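Local coordinates for uncharacterized protein (Mannheimia succiniciproducens, PDB 3KG4), which is a Cas5d endoribonuclease that processes CRISPR precursor RNA into crRNA without needing a metal cofactor, at residues I55-V69 against A107-H121. Residues are numbered along the deposited sequence; the frame is centred on the assembly and turned at random.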
loop_
_atom_site.group_PDB
_atom_site.type_symbol
_atom_site.label_atom_id
_atom_site.label_comp_id
_atom_site.label_asym_id
_atom_site.label_seq_id
_atom_site.Cartn_x
_atom_site.Cartn_y
_atom_site.Cartn_z
ATOM N N ILE A 55 -0.129 6.456 -5.137
ATOM C CA ILE A 55 -0.157 6.420 -3.679
ATOM C C ILE A 55 0.282 7.795 -3.169
ATOM O O ILE A 55 1.328 8.327 -3.593
ATOM C CB ILE A 55 0.743 5.321 -3.097
ATOM C CG1 ILE A 55 0.429 3.954 -3.724
ATOM C CG2 ILE A 55 0.542 5.161 -1.585
ATOM C CD1 ILE A 55 -1.028 3.554 -3.642
ATOM N N ASP A 56 -0.504 8.349 -2.256
ATOM C CA ASP A 56 -0.207 9.666 -1.663
ATOM C C ASP A 56 0.313 9.554 -0.233
ATOM O O ASP A 56 1.269 10.256 0.160
ATOM C CB ASP A 56 -1.448 10.547 -1.709
ATOM C CG ASP A 56 -1.922 10.789 -3.111
ATOM O OD1 ASP A 56 -1.109 11.250 -3.929
ATOM O OD2 ASP A 56 -3.109 10.481 -3.404
ATOM N N LYS A 57 -0.337 8.757 0.574
ATOM C CA LYS A 57 0.081 8.615 1.967
ATOM C C LYS A 57 -0.042 7.160 2.396
ATOM O O LYS A 57 -0.945 6.460 1.974
ATOM C CB LYS A 57 -0.775 9.506 2.886
ATOM C CG LYS A 57 -0.640 11.029 2.638
ATOM C CD LYS A 57 -1.550 11.796 3.571
ATOM C CE LYS A 57 -1.341 13.341 3.521
ATOM N NZ LYS A 57 -2.403 13.891 4.450
ATOM N N ILE A 58 0.839 6.722 3.274
ATOM C CA ILE A 58 0.700 5.444 3.940
ATOM C C ILE A 58 0.705 5.712 5.434
ATOM O O ILE A 58 1.713 6.169 5.973
ATOM C CB ILE A 58 1.902 4.477 3.584
ATOM C CG1 ILE A 58 1.908 4.168 2.074
ATOM C CG2 ILE A 58 1.841 3.251 4.443
ATOM C CD1 ILE A 58 3.284 3.664 1.539
ATOM N N TYR A 59 -0.407 5.417 6.093
ATOM C CA TYR A 59 -0.509 5.484 7.540
ATOM C C TYR A 59 -0.135 4.154 8.146
ATOM O O TYR A 59 -0.731 3.132 7.809
ATOM C CB TYR A 59 -1.933 5.795 7.964
ATOM C CG TYR A 59 -2.482 7.096 7.474
ATOM C CD1 TYR A 59 -2.543 8.218 8.303
ATOM C CD2 TYR A 59 -2.940 7.222 6.167
ATOM C CE1 TYR A 59 -3.107 9.423 7.824
ATOM C CE2 TYR A 59 -3.456 8.401 5.689
ATOM C CZ TYR A 59 -3.572 9.491 6.519
ATOM O OH TYR A 59 -4.131 10.638 5.979
ATOM N N VAL A 60 0.818 4.168 9.067
ATOM C CA VAL A 60 1.309 2.967 9.715
ATOM C C VAL A 60 0.735 2.901 11.108
ATOM O O VAL A 60 1.066 3.742 11.952
ATOM C CB VAL A 60 2.843 2.955 9.846
ATOM C CG1 VAL A 60 3.286 1.687 10.531
ATOM C CG2 VAL A 60 3.469 3.070 8.500
ATOM N N LEU A 61 -0.075 1.869 11.358
ATOM C CA LEU A 61 -0.955 1.808 12.539
ATOM C C LEU A 61 -0.416 0.970 13.685
ATOM O O LEU A 61 -0.786 1.184 14.838
ATOM C CB LEU A 61 -2.332 1.258 12.130
ATOM C CG LEU A 61 -3.036 2.033 11.026
ATOM C CD1 LEU A 61 -4.397 1.411 10.724
ATOM C CD2 LEU A 61 -3.167 3.493 11.453
ATOM N N LYS A 62 0.450 0.005 13.389
ATOM C CA LYS A 62 0.863 -0.936 14.386
ATOM C C LYS A 62 2.389 -0.984 14.511
ATOM O O LYS A 62 3.090 -0.712 13.554
ATOM C CB LYS A 62 0.293 -2.310 14.062
ATOM C CG LYS A 62 -1.196 -2.437 14.379
ATOM C CD LYS A 62 -1.665 -3.849 14.152
ATOM C CE LYS A 62 -2.753 -4.268 15.124
ATOM N NZ LYS A 62 -3.380 -5.572 14.712
ATOM N N PRO A 63 2.893 -1.280 15.716
ATOM C CA PRO A 63 4.330 -1.310 15.930
ATOM C C PRO A 63 5.022 -2.265 14.957
ATOM O O PRO A 63 4.479 -3.295 14.613
ATOM C CB PRO A 63 4.473 -1.808 17.382
ATOM C CG PRO A 63 3.116 -1.666 17.974
ATOM C CD PRO A 63 2.156 -1.818 16.868
ATOM N N ILE A 64 6.170 -1.817 14.459
ATOM C CA ILE A 64 7.004 -2.543 13.518
ATOM C C ILE A 64 7.672 -3.722 14.237
ATOM O O ILE A 64 8.506 -3.517 15.133
ATOM C CB ILE A 64 8.028 -1.568 12.863
ATOM C CG1 ILE A 64 7.270 -0.425 12.169
ATOM C CG2 ILE A 64 8.924 -2.308 11.828
ATOM C CD1 ILE A 64 8.116 0.704 11.617
ATOM N N ARG A 65 7.284 -4.949 13.870
ATOM C CA ARG A 65 7.813 -6.168 14.499
ATOM C C ARG A 65 8.044 -7.284 13.487
ATOM O O ARG A 65 7.256 -7.434 12.567
ATOM C CB ARG A 65 6.878 -6.664 15.588
ATOM C CG ARG A 65 7.084 -5.839 16.857
ATOM C CD ARG A 65 6.147 -6.221 17.977
ATOM N NE ARG A 65 4.810 -6.566 17.493
ATOM C CZ ARG A 65 4.320 -7.800 17.439
ATOM N NH1 ARG A 65 5.048 -8.851 17.830
ATOM N NH2 ARG A 65 3.095 -7.990 16.970
ATOM N N PHE A 66 9.092 -8.073 13.707
ATOM C CA PHE A 66 9.557 -9.065 12.743
ATOM C C PHE A 66 9.585 -10.450 13.357
ATOM O O PHE A 66 9.726 -10.607 14.582
ATOM C CB PHE A 66 10.967 -8.728 12.284
ATOM C CG PHE A 66 11.061 -7.472 11.495
ATOM C CD1 PHE A 66 10.763 -7.466 10.154
ATOM C CD2 PHE A 66 11.515 -6.289 12.072
ATOM C CE1 PHE A 66 10.879 -6.310 9.410
ATOM C CE2 PHE A 66 11.586 -5.137 11.318
ATOM C CZ PHE A 66 11.290 -5.160 9.989
ATOM N N GLU A 67 9.443 -11.460 12.513
ATOM C CA GLU A 67 9.590 -12.862 12.933
ATOM C C GLU A 67 10.237 -13.614 11.774
ATOM O O GLU A 67 9.874 -13.390 10.608
ATOM C CB GLU A 67 8.203 -13.443 13.279
ATOM C CG GLU A 67 8.155 -14.872 13.800
ATOM C CD GLU A 67 6.699 -15.374 13.968
ATOM O OE1 GLU A 67 5.888 -14.708 14.642
ATOM O OE2 GLU A 67 6.343 -16.426 13.401
ATOM N N SER A 68 11.228 -14.457 12.069
ATOM C CA SER A 68 11.733 -15.414 11.085
ATOM C C SER A 68 10.743 -16.598 10.980
ATOM O O SER A 68 10.450 -17.247 11.989
ATOM C CB SER A 68 13.124 -15.935 11.468
ATOM O OG SER A 68 13.627 -16.768 10.431
ATOM N N VAL A 69 10.261 -16.888 9.774
ATOM C CA VAL A 69 9.266 -17.945 9.545
ATOM C C VAL A 69 9.699 -18.868 8.412
ATOM O O VAL A 69 10.505 -18.478 7.546
ATOM C CB VAL A 69 7.868 -17.353 9.188
ATOM C CG1 VAL A 69 7.330 -16.454 10.313
ATOM C CG2 VAL A 69 7.921 -16.615 7.866
ATOM N N ALA A 107 14.036 -19.949 5.169
ATOM C CA ALA A 107 13.305 -19.003 6.040
ATOM C C ALA A 107 13.299 -17.553 5.493
ATOM O O ALA A 107 14.142 -17.161 4.686
ATOM C CB ALA A 107 13.878 -19.041 7.472
ATOM N N ALA A 108 12.339 -16.777 5.958
ATOM C CA ALA A 108 12.241 -15.353 5.634
ATOM C C ALA A 108 11.944 -14.593 6.904
ATOM O O ALA A 108 11.301 -15.123 7.820
ATOM C CB ALA A 108 11.117 -15.107 4.637
ATOM N N THR A 109 12.402 -13.345 6.950
ATOM C CA THR A 109 12.095 -12.474 8.078
ATOM C C THR A 109 10.976 -11.521 7.644
ATOM O O THR A 109 11.162 -10.697 6.783
ATOM C CB THR A 109 13.337 -11.757 8.592
ATOM O OG1 THR A 109 14.280 -12.766 9.004
ATOM C CG2 THR A 109 12.975 -10.888 9.801
ATOM N N VAL A 110 9.822 -11.664 8.279
ATOM C CA VAL A 110 8.606 -11.008 7.846
ATOM C C VAL A 110 8.043 -10.135 8.964
ATOM O O VAL A 110 8.390 -10.304 10.155
ATOM C CB VAL A 110 7.565 -12.056 7.424
ATOM C CG1 VAL A 110 8.186 -13.023 6.360
ATOM C CG2 VAL A 110 7.025 -12.811 8.628
ATOM N N LEU A 111 7.234 -9.167 8.566
ATOM C CA LEU A 111 6.508 -8.362 9.530
ATOM C C LEU A 111 5.426 -9.185 10.134
ATOM O O LEU A 111 4.826 -10.052 9.469
ATOM C CB LEU A 111 5.916 -7.125 8.854
ATOM C CG LEU A 111 6.934 -6.072 8.413
ATOM C CD1 LEU A 111 6.284 -5.122 7.391
ATOM C CD2 LEU A 111 7.534 -5.267 9.618
ATOM N N LYS A 112 5.139 -8.901 11.390
ATOM C CA LYS A 112 4.040 -9.523 12.083
ATOM C C LYS A 112 3.016 -8.472 12.522
ATOM O O LYS A 112 3.391 -7.420 13.035
ATOM C CB LYS A 112 4.589 -10.283 13.294
ATOM C CG LYS A 112 3.578 -10.992 14.105
ATOM C CD LYS A 112 4.245 -11.714 15.281
ATOM C CE LYS A 112 3.268 -12.679 15.928
ATOM N NZ LYS A 112 3.155 -13.907 15.085
ATOM N N ASP A 113 1.736 -8.795 12.334
ATOM C CA ASP A 113 0.595 -8.023 12.861
ATOM C C ASP A 113 0.600 -6.574 12.377
ATOM O O ASP A 113 0.841 -5.635 13.138
ATOM C CB ASP A 113 0.536 -8.072 14.383
ATOM C CG ASP A 113 0.240 -9.470 14.917
ATOM O OD1 ASP A 113 -0.592 -10.220 14.321
ATOM O OD2 ASP A 113 0.830 -9.796 15.971
ATOM N N VAL A 114 0.351 -6.408 11.094
ATOM C CA VAL A 114 0.451 -5.118 10.472
ATOM C C VAL A 114 -0.950 -4.582 10.195
ATOM O O VAL A 114 -1.893 -5.361 10.005
ATOM C CB VAL A 114 1.188 -5.178 9.097
ATOM C CG1 VAL A 114 2.601 -5.674 9.248
ATOM C CG2 VAL A 114 0.439 -6.057 8.093
ATOM N N ALA A 115 -1.030 -3.265 10.100
ATOM C CA ALA A 115 -2.199 -2.576 9.581
ATOM C C ALA A 115 -1.821 -1.206 9.086
ATOM O O ALA A 115 -1.059 -0.464 9.739
ATOM C CB ALA A 115 -3.268 -2.476 10.663
ATOM N N TYR A 116 -2.392 -0.848 7.948
ATOM C CA TYR A 116 -2.130 0.430 7.336
ATOM C C TYR A 116 -3.414 1.090 6.849
ATOM O O TYR A 116 -4.418 0.412 6.645
ATOM C CB TYR A 116 -1.192 0.299 6.140
ATOM C CG TYR A 116 0.036 -0.570 6.402
ATOM C CD1 TYR A 116 1.178 -0.041 7.008
ATOM C CD2 TYR A 116 0.052 -1.912 6.054
ATOM C CE1 TYR A 116 2.255 -0.828 7.264
ATOM C CE2 TYR A 116 1.174 -2.709 6.321
ATOM C CZ TYR A 116 2.269 -2.150 6.899
ATOM O OH TYR A 116 3.382 -2.918 7.193
ATOM N N VAL A 117 -3.324 2.384 6.596
ATOM C CA VAL A 117 -4.243 3.050 5.672
ATOM C C VAL A 117 -3.450 3.507 4.477
ATOM O O VAL A 117 -2.366 4.135 4.609
ATOM C CB VAL A 117 -4.980 4.272 6.302
ATOM C CG1 VAL A 117 -5.952 4.881 5.292
ATOM C CG2 VAL A 117 -5.724 3.800 7.514
ATOM N N ILE A 118 -3.993 3.195 3.304
ATOM C CA ILE A 118 -3.464 3.645 2.024
ATOM C C ILE A 118 -4.349 4.746 1.496
ATOM O O ILE A 118 -5.578 4.551 1.335
ATOM C CB ILE A 118 -3.499 2.510 1.005
ATOM C CG1 ILE A 118 -2.734 1.296 1.536
ATOM C CG2 ILE A 118 -3.007 3.008 -0.356
ATOM C CD1 ILE A 118 -1.331 1.621 2.068
ATOM N N GLU A 119 -3.740 5.902 1.254
ATOM C CA GLU A 119 -4.442 7.032 0.703
ATOM C C GLU A 119 -3.902 7.260 -0.695
ATOM O O GLU A 119 -2.697 7.375 -0.859
ATOM C CB GLU A 119 -4.217 8.261 1.578
ATOM C CG GLU A 119 -5.053 9.428 1.198
ATOM C CD GLU A 119 -4.968 10.542 2.286
ATOM O OE1 GLU A 119 -5.341 10.298 3.446
ATOM O OE2 GLU A 119 -4.533 11.656 1.943
ATOM N N ALA A 120 -4.792 7.336 -1.679
ATOM C CA ALA A 120 -4.439 7.303 -3.087
ATOM C C ALA A 120 -5.444 8.069 -3.933
ATOM O O ALA A 120 -6.595 8.316 -3.492
ATOM C CB ALA A 120 -4.376 5.787 -3.599
ATOM N N HIS A 121 -5.033 8.399 -5.145
ATOM C CA HIS A 121 -5.955 8.911 -6.143
ATOM C C HIS A 121 -5.677 8.241 -7.496
ATOM O O HIS A 121 -4.652 7.537 -7.677
ATOM C CB HIS A 121 -5.838 10.446 -6.232
ATOM C CG HIS A 121 -4.531 10.930 -6.761
ATOM N ND1 HIS A 121 -3.410 11.105 -5.973
ATOM C CD2 HIS A 121 -4.167 11.282 -8.008
ATOM C CE1 HIS A 121 -2.413 11.536 -6.727
ATOM N NE2 HIS A 121 -2.847 11.631 -7.970
HETATM O O HOH W 1 -5.304 13.271 3.802
HETATM O O HOH W 2 1.439 -1.706 10.759
HETATM O O HOH W 3 -2.962 -6.639 12.187
HETATM O O HOH W 4 2.480 -5.032 15.337
HETATM O O HOH W 5 4.706 -5.136 12.513
#
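Residues 55-60 and 66-69 pair antiparallel with 114-121 and 107-112 as two successive strand pairings, the first central in the seven-stranded sheet of this Cas5-family protein, the second in a smaller sheet reached where the chain turns at Asp113. A classic beta bulge marks one end of the first pairing: the N atoms of Asp56 and Lys57 both bond to Glu119 O, at 2.8 and 3.1 Å. Beside it, His121 ND1 gives a nearly straight bond (172°) to Asp56 OD2 at 2.7 Å, entering on the syn lone pair with ring and carboxylate almost coplanar. With CG anti to the backbone N (chi1 -172°) and an extended chain, Glu119 runs alongside Lys57 and brings OE1 to Tyr59 OH, which donates at 2.8 Å from above the carboxylate plane. On the face opposite Lys57, Tyr59 and Glu119, Ile55, Ile118 and Ala120 pack against helix 35-45. Between the pairings, waters 2 to 5 bridge the segments, water 3 linking Lys62 NZ to Val114 O. Farther on, Leu111 CD2 makes a CH-pi contact with the Phe66 ring face, and Lys112 NZ forms a salt bridge with Glu67 OE1 (2.9 Å) on its syn lone pair. Tyr59, a salt bridge from Arg8, and water 1, shared with Lys57 NZ, together fix the Glu119 carboxylate on the sheet face.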